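Local coordinates for protein putative dehydratase (Mesorhizobium loti, PDB 2POZ) that is of unknown function but is probably a lyase of the enolase superfamily, perhaps a dehydratase, at residues G44-A49 against Y378-C383; T74-D77 against A82-G85. All coordinates share one frame; numbering follows the deposited sequence.

Contact 1 of 2, residues G44-A49 against Y378-C383; sequences GGTAAA and YLWASC
W380 lays its indole against the first turn of helix 45-59, and A49 and T46 receive it. The main interaction is CH-pi: A49 CB stands 3.7 Å from the centroid of the six-membered ring of W380, only 14° off the ring normal, which places the methyl over a face. The backbone takes part too, since A49 O lies 3.4 Å from W380 CZ3. W380 CG is anti to the backbone N (chi1 -171°), and this torsion carries the ring from the strand across to the helix.

The second kind of contact is purely apolar. T46 CG2 approaches W380 CZ2 at 3.8 Å, obliquely to the ring, the two side chains crossing at about a right angle. T46 thus gives the indole its methyl, while OG1 is hydrogen-bonded to D54 of the second subunit.

Strand 379-383 pairs with strand 5-12 in the antiparallel sheet and, with helix 45-59, belongs to the capping domain of the enolase-superfamily fold. W380 and A381 both face I10 in a classic beta bulge, with backbone hydrogen bonds to that residue. An alanine in place of W380 would leave A49 CB and T46 CG2 without the indole and is likely to open a gap between strand and helix. W380 also packs on W380 of the second subunit. Between these two segments the join rests on dispersion and a CH-pi contact, while the polar bond of T46 serves the subunit interface.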
# COMPACT_ATOMS: atom_id res chain seq x y z
N GLY A 44 -36.87 12.76 7.64
CA GLY A 44 -36.75 11.65 8.58
C GLY A 44 -37.08 11.99 10.03
O GLY A 44 -36.77 11.22 10.94
N GLY A 45 -37.68 13.15 10.27
CA GLY A 45 -38.03 13.53 11.63
C GLY A 45 -38.93 12.51 12.29
O GLY A 45 -38.74 12.16 13.46
N THR A 46 -39.93 12.03 11.55
CA THR A 46 -40.85 11.04 12.07
C THR A 46 -40.13 9.71 12.28
O THR A 46 -40.47 8.95 13.19
CB THR A 46 -42.04 10.80 11.12
OG1 THR A 46 -42.56 12.07 10.68
CG2 THR A 46 -43.15 10.03 11.84
N ALA A 47 -39.14 9.44 11.44
CA ALA A 47 -38.37 8.21 11.58
C ALA A 47 -37.59 8.27 12.89
O ALA A 47 -37.53 7.28 13.64
CB ALA A 47 -37.41 8.06 10.39
N ALA A 48 -37.01 9.43 13.18
CA ALA A 48 -36.26 9.61 14.42
C ALA A 48 -37.19 9.44 15.63
O ALA A 48 -36.83 8.79 16.61
CB ALA A 48 -35.61 10.98 14.43
N ALA A 49 -38.37 10.03 15.55
CA ALA A 49 -39.34 9.90 16.65
C ALA A 49 -39.70 8.43 16.84
O ALA A 49 -39.77 7.93 17.97
CB ALA A 49 -40.61 10.71 16.34
N TYR A 378 -46.64 18.89 21.45
CA TYR A 378 -45.97 18.10 20.43
C TYR A 378 -45.64 16.66 20.86
O TYR A 378 -44.92 15.94 20.16
CB TYR A 378 -44.72 18.85 19.97
CG TYR A 378 -45.07 20.19 19.37
CD1 TYR A 378 -45.68 20.28 18.11
CD2 TYR A 378 -44.87 21.38 20.08
CE1 TYR A 378 -46.08 21.52 17.59
CE2 TYR A 378 -45.26 22.61 19.57
CZ TYR A 378 -45.87 22.67 18.32
OH TYR A 378 -46.27 23.90 17.83
N LEU A 379 -46.19 16.25 22.00
CA LEU A 379 -45.99 14.89 22.50
C LEU A 379 -46.39 13.97 21.36
O LEU A 379 -47.49 14.06 20.84
CB LEU A 379 -46.89 14.64 23.71
CG LEU A 379 -46.77 13.28 24.40
CD1 LEU A 379 -45.34 13.08 24.94
CD2 LEU A 379 -47.79 13.21 25.54
N TRP A 380 -45.49 13.07 20.97
CA TRP A 380 -45.73 12.15 19.86
C TRP A 380 -45.93 10.71 20.34
O TRP A 380 -46.62 9.92 19.71
CB TRP A 380 -44.55 12.22 18.89
CG TRP A 380 -44.74 11.49 17.60
CD1 TRP A 380 -45.40 11.95 16.48
CD2 TRP A 380 -44.22 10.20 17.26
NE1 TRP A 380 -45.32 11.02 15.47
CE2 TRP A 380 -44.60 9.94 15.92
CE3 TRP A 380 -43.47 9.24 17.95
CZ2 TRP A 380 -44.24 8.76 15.26
CZ3 TRP A 380 -43.12 8.07 17.30
CH2 TRP A 380 -43.51 7.84 15.96
N ALA A 381 -45.31 10.36 21.46
CA ALA A 381 -45.46 9.02 22.01
C ALA A 381 -45.00 9.00 23.45
O ALA A 381 -44.14 9.78 23.85
CB ALA A 381 -44.65 8.01 21.18
N SER A 382 -45.60 8.10 24.23
CA SER A 382 -45.29 7.94 25.65
C SER A 382 -45.08 6.46 25.93
O SER A 382 -45.86 5.63 25.48
CB SER A 382 -46.44 8.45 26.52
OG SER A 382 -46.55 9.85 26.44
N CYS A 383 -44.02 6.13 26.66
CA CYS A 383 -43.73 4.74 26.99
C CYS A 383 -43.58 4.61 28.50
O CYS A 383 -42.74 5.29 29.11
CB CYS A 383 -42.42 4.30 26.32
SG CYS A 383 -42.23 4.83 24.61

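Contact 2 of 2, residues T74-D77 against A82-G85; sequences TMYD and AKNG
Y76 and A82 meet where helix 68-78 nears its end and the chain turns back toward helix 87-108. In the first shell, A82 CB sits 3.5 Å from Y76 O and 3.9 Å from Y76 CD1, filling the angle between the tyrosine's backbone and its ring. With chi1 at -175° the Y76 ring extends away from its backbone N and reaches the turn. There Y76 CE2 meets K83 CG at 3.9 Å, the ring and the lysine chain crossing at about a right angle, and Y76 OH lies 3.6 Å from K83 CA.

Beyond CG the lysine is fully extended and runs back toward the helix. One water links the segments there, donating to D77 O and accepting from K83 NZ, each at 2.9 Å.

A type II beta turn from A82 to G85, closed by G85 N to A82 O at 2.8 Å, positions this shell, and S79 OG is hydrogen-bonded to M75 O and weakly to A82 N. The second subunit holds the polar ends: D235 binds Y76 OH, the carbonyl of S207 takes K83 NZ, and that of R258 takes N84 ND2. Across the segments the contact is therefore apolar packing plus one water bridge; the turn's backbone bond and S79 shape the corner, and direct side-chain hydrogen bonds dock it on the second subunit.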
# COMPACT_ATOMS: atom_id res chain seq x y z
N THR A 74 -26.07 -2.00 25.28
CA THR A 74 -27.24 -2.87 25.06
C THR A 74 -28.00 -2.49 23.78
O THR A 74 -28.39 -3.35 23.00
CB THR A 74 -28.21 -2.79 26.26
OG1 THR A 74 -27.52 -3.19 27.46
CG2 THR A 74 -29.40 -3.70 26.04
N MSE A 75 -28.21 -1.19 23.59
CA MSE A 75 -28.91 -0.72 22.39
C MSE A 75 -28.07 -1.01 21.15
O MSE A 75 -28.59 -1.38 20.10
CB MSE A 75 -29.22 0.78 22.48
CG MSE A 75 -30.19 1.11 23.61
SE MSE A 75 -30.81 2.94 23.62
CE MSE A 75 -29.29 3.76 24.48
N TYR A 76 -26.76 -0.86 21.28
CA TYR A 76 -25.88 -1.13 20.16
C TYR A 76 -25.95 -2.62 19.80
O TYR A 76 -26.16 -2.99 18.66
CB TYR A 76 -24.44 -0.79 20.49
CG TYR A 76 -23.52 -0.96 19.30
CD1 TYR A 76 -23.35 0.08 18.38
CD2 TYR A 76 -22.91 -2.18 19.03
CE1 TYR A 76 -22.61 -0.09 17.22
CE2 TYR A 76 -22.15 -2.37 17.86
CZ TYR A 76 -22.01 -1.32 16.96
OH TYR A 76 -21.29 -1.50 15.80
N ASP A 77 -25.77 -3.45 20.82
CA ASP A 77 -25.75 -4.90 20.64
C ASP A 77 -27.03 -5.61 20.24
O ASP A 77 -26.99 -6.60 19.51
CB ASP A 77 -25.24 -5.58 21.92
CG ASP A 77 -23.79 -5.30 22.19
OD1 ASP A 77 -23.13 -4.69 21.32
OD2 ASP A 77 -23.30 -5.68 23.28
N ALA A 82 -27.97 -1.13 14.59
CA ALA A 82 -26.90 -0.26 15.06
C ALA A 82 -25.53 -0.65 14.47
O ALA A 82 -24.68 0.22 14.27
CB ALA A 82 -26.83 -0.30 16.58
N LYS A 83 -25.32 -1.94 14.20
CA LYS A 83 -24.04 -2.39 13.65
C LYS A 83 -23.94 -1.87 12.22
O LYS A 83 -24.71 -2.28 11.35
CB LYS A 83 -23.95 -3.92 13.72
CG LYS A 83 -24.01 -4.46 15.16
CD LYS A 83 -23.75 -5.98 15.22
CE LYS A 83 -23.73 -6.48 16.67
NZ LYS A 83 -23.48 -7.95 16.80
N ASN A 84 -22.99 -0.97 12.01
CA ASN A 84 -22.78 -0.27 10.74
C ASN A 84 -24.02 0.58 10.51
O ASN A 84 -24.40 0.86 9.37
CB ASN A 84 -22.60 -1.24 9.55
CG ASN A 84 -22.21 -0.50 8.27
OD1 ASN A 84 -21.37 0.40 8.30
ND2 ASN A 84 -22.82 -0.88 7.15
N GLY A 85 -24.64 1.00 11.61
CA GLY A 85 -25.85 1.80 11.57
C GLY A 85 -25.69 3.24 11.13
O GLY A 85 -24.58 3.79 11.14
O HOH W 1 -24.84 -8.49 19.34

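Overall arrangement
Both contacts belong to the capping part of the enolase-superfamily fold, outside the parallel barrel sheet, and their nearest atoms are about 11 Å apart. They differ in span: contact 1 brings together residues more than 300 positions apart, tying the C-terminal strand, outermost of its sheet within the chain, to helix 45-59, whereas contact 2 is a local turn-back between consecutive helices. Contact 1 is the more buried and apolar; contact 2 is partly buried and includes a water. M75 packs on L55 and F59, so helix 68-78 leans on the same helix that contact 1 uses. The second subunit reaches both, in contact 1 mostly by packing plus the T46 hydroxyl, in contact 2 through several polar groups.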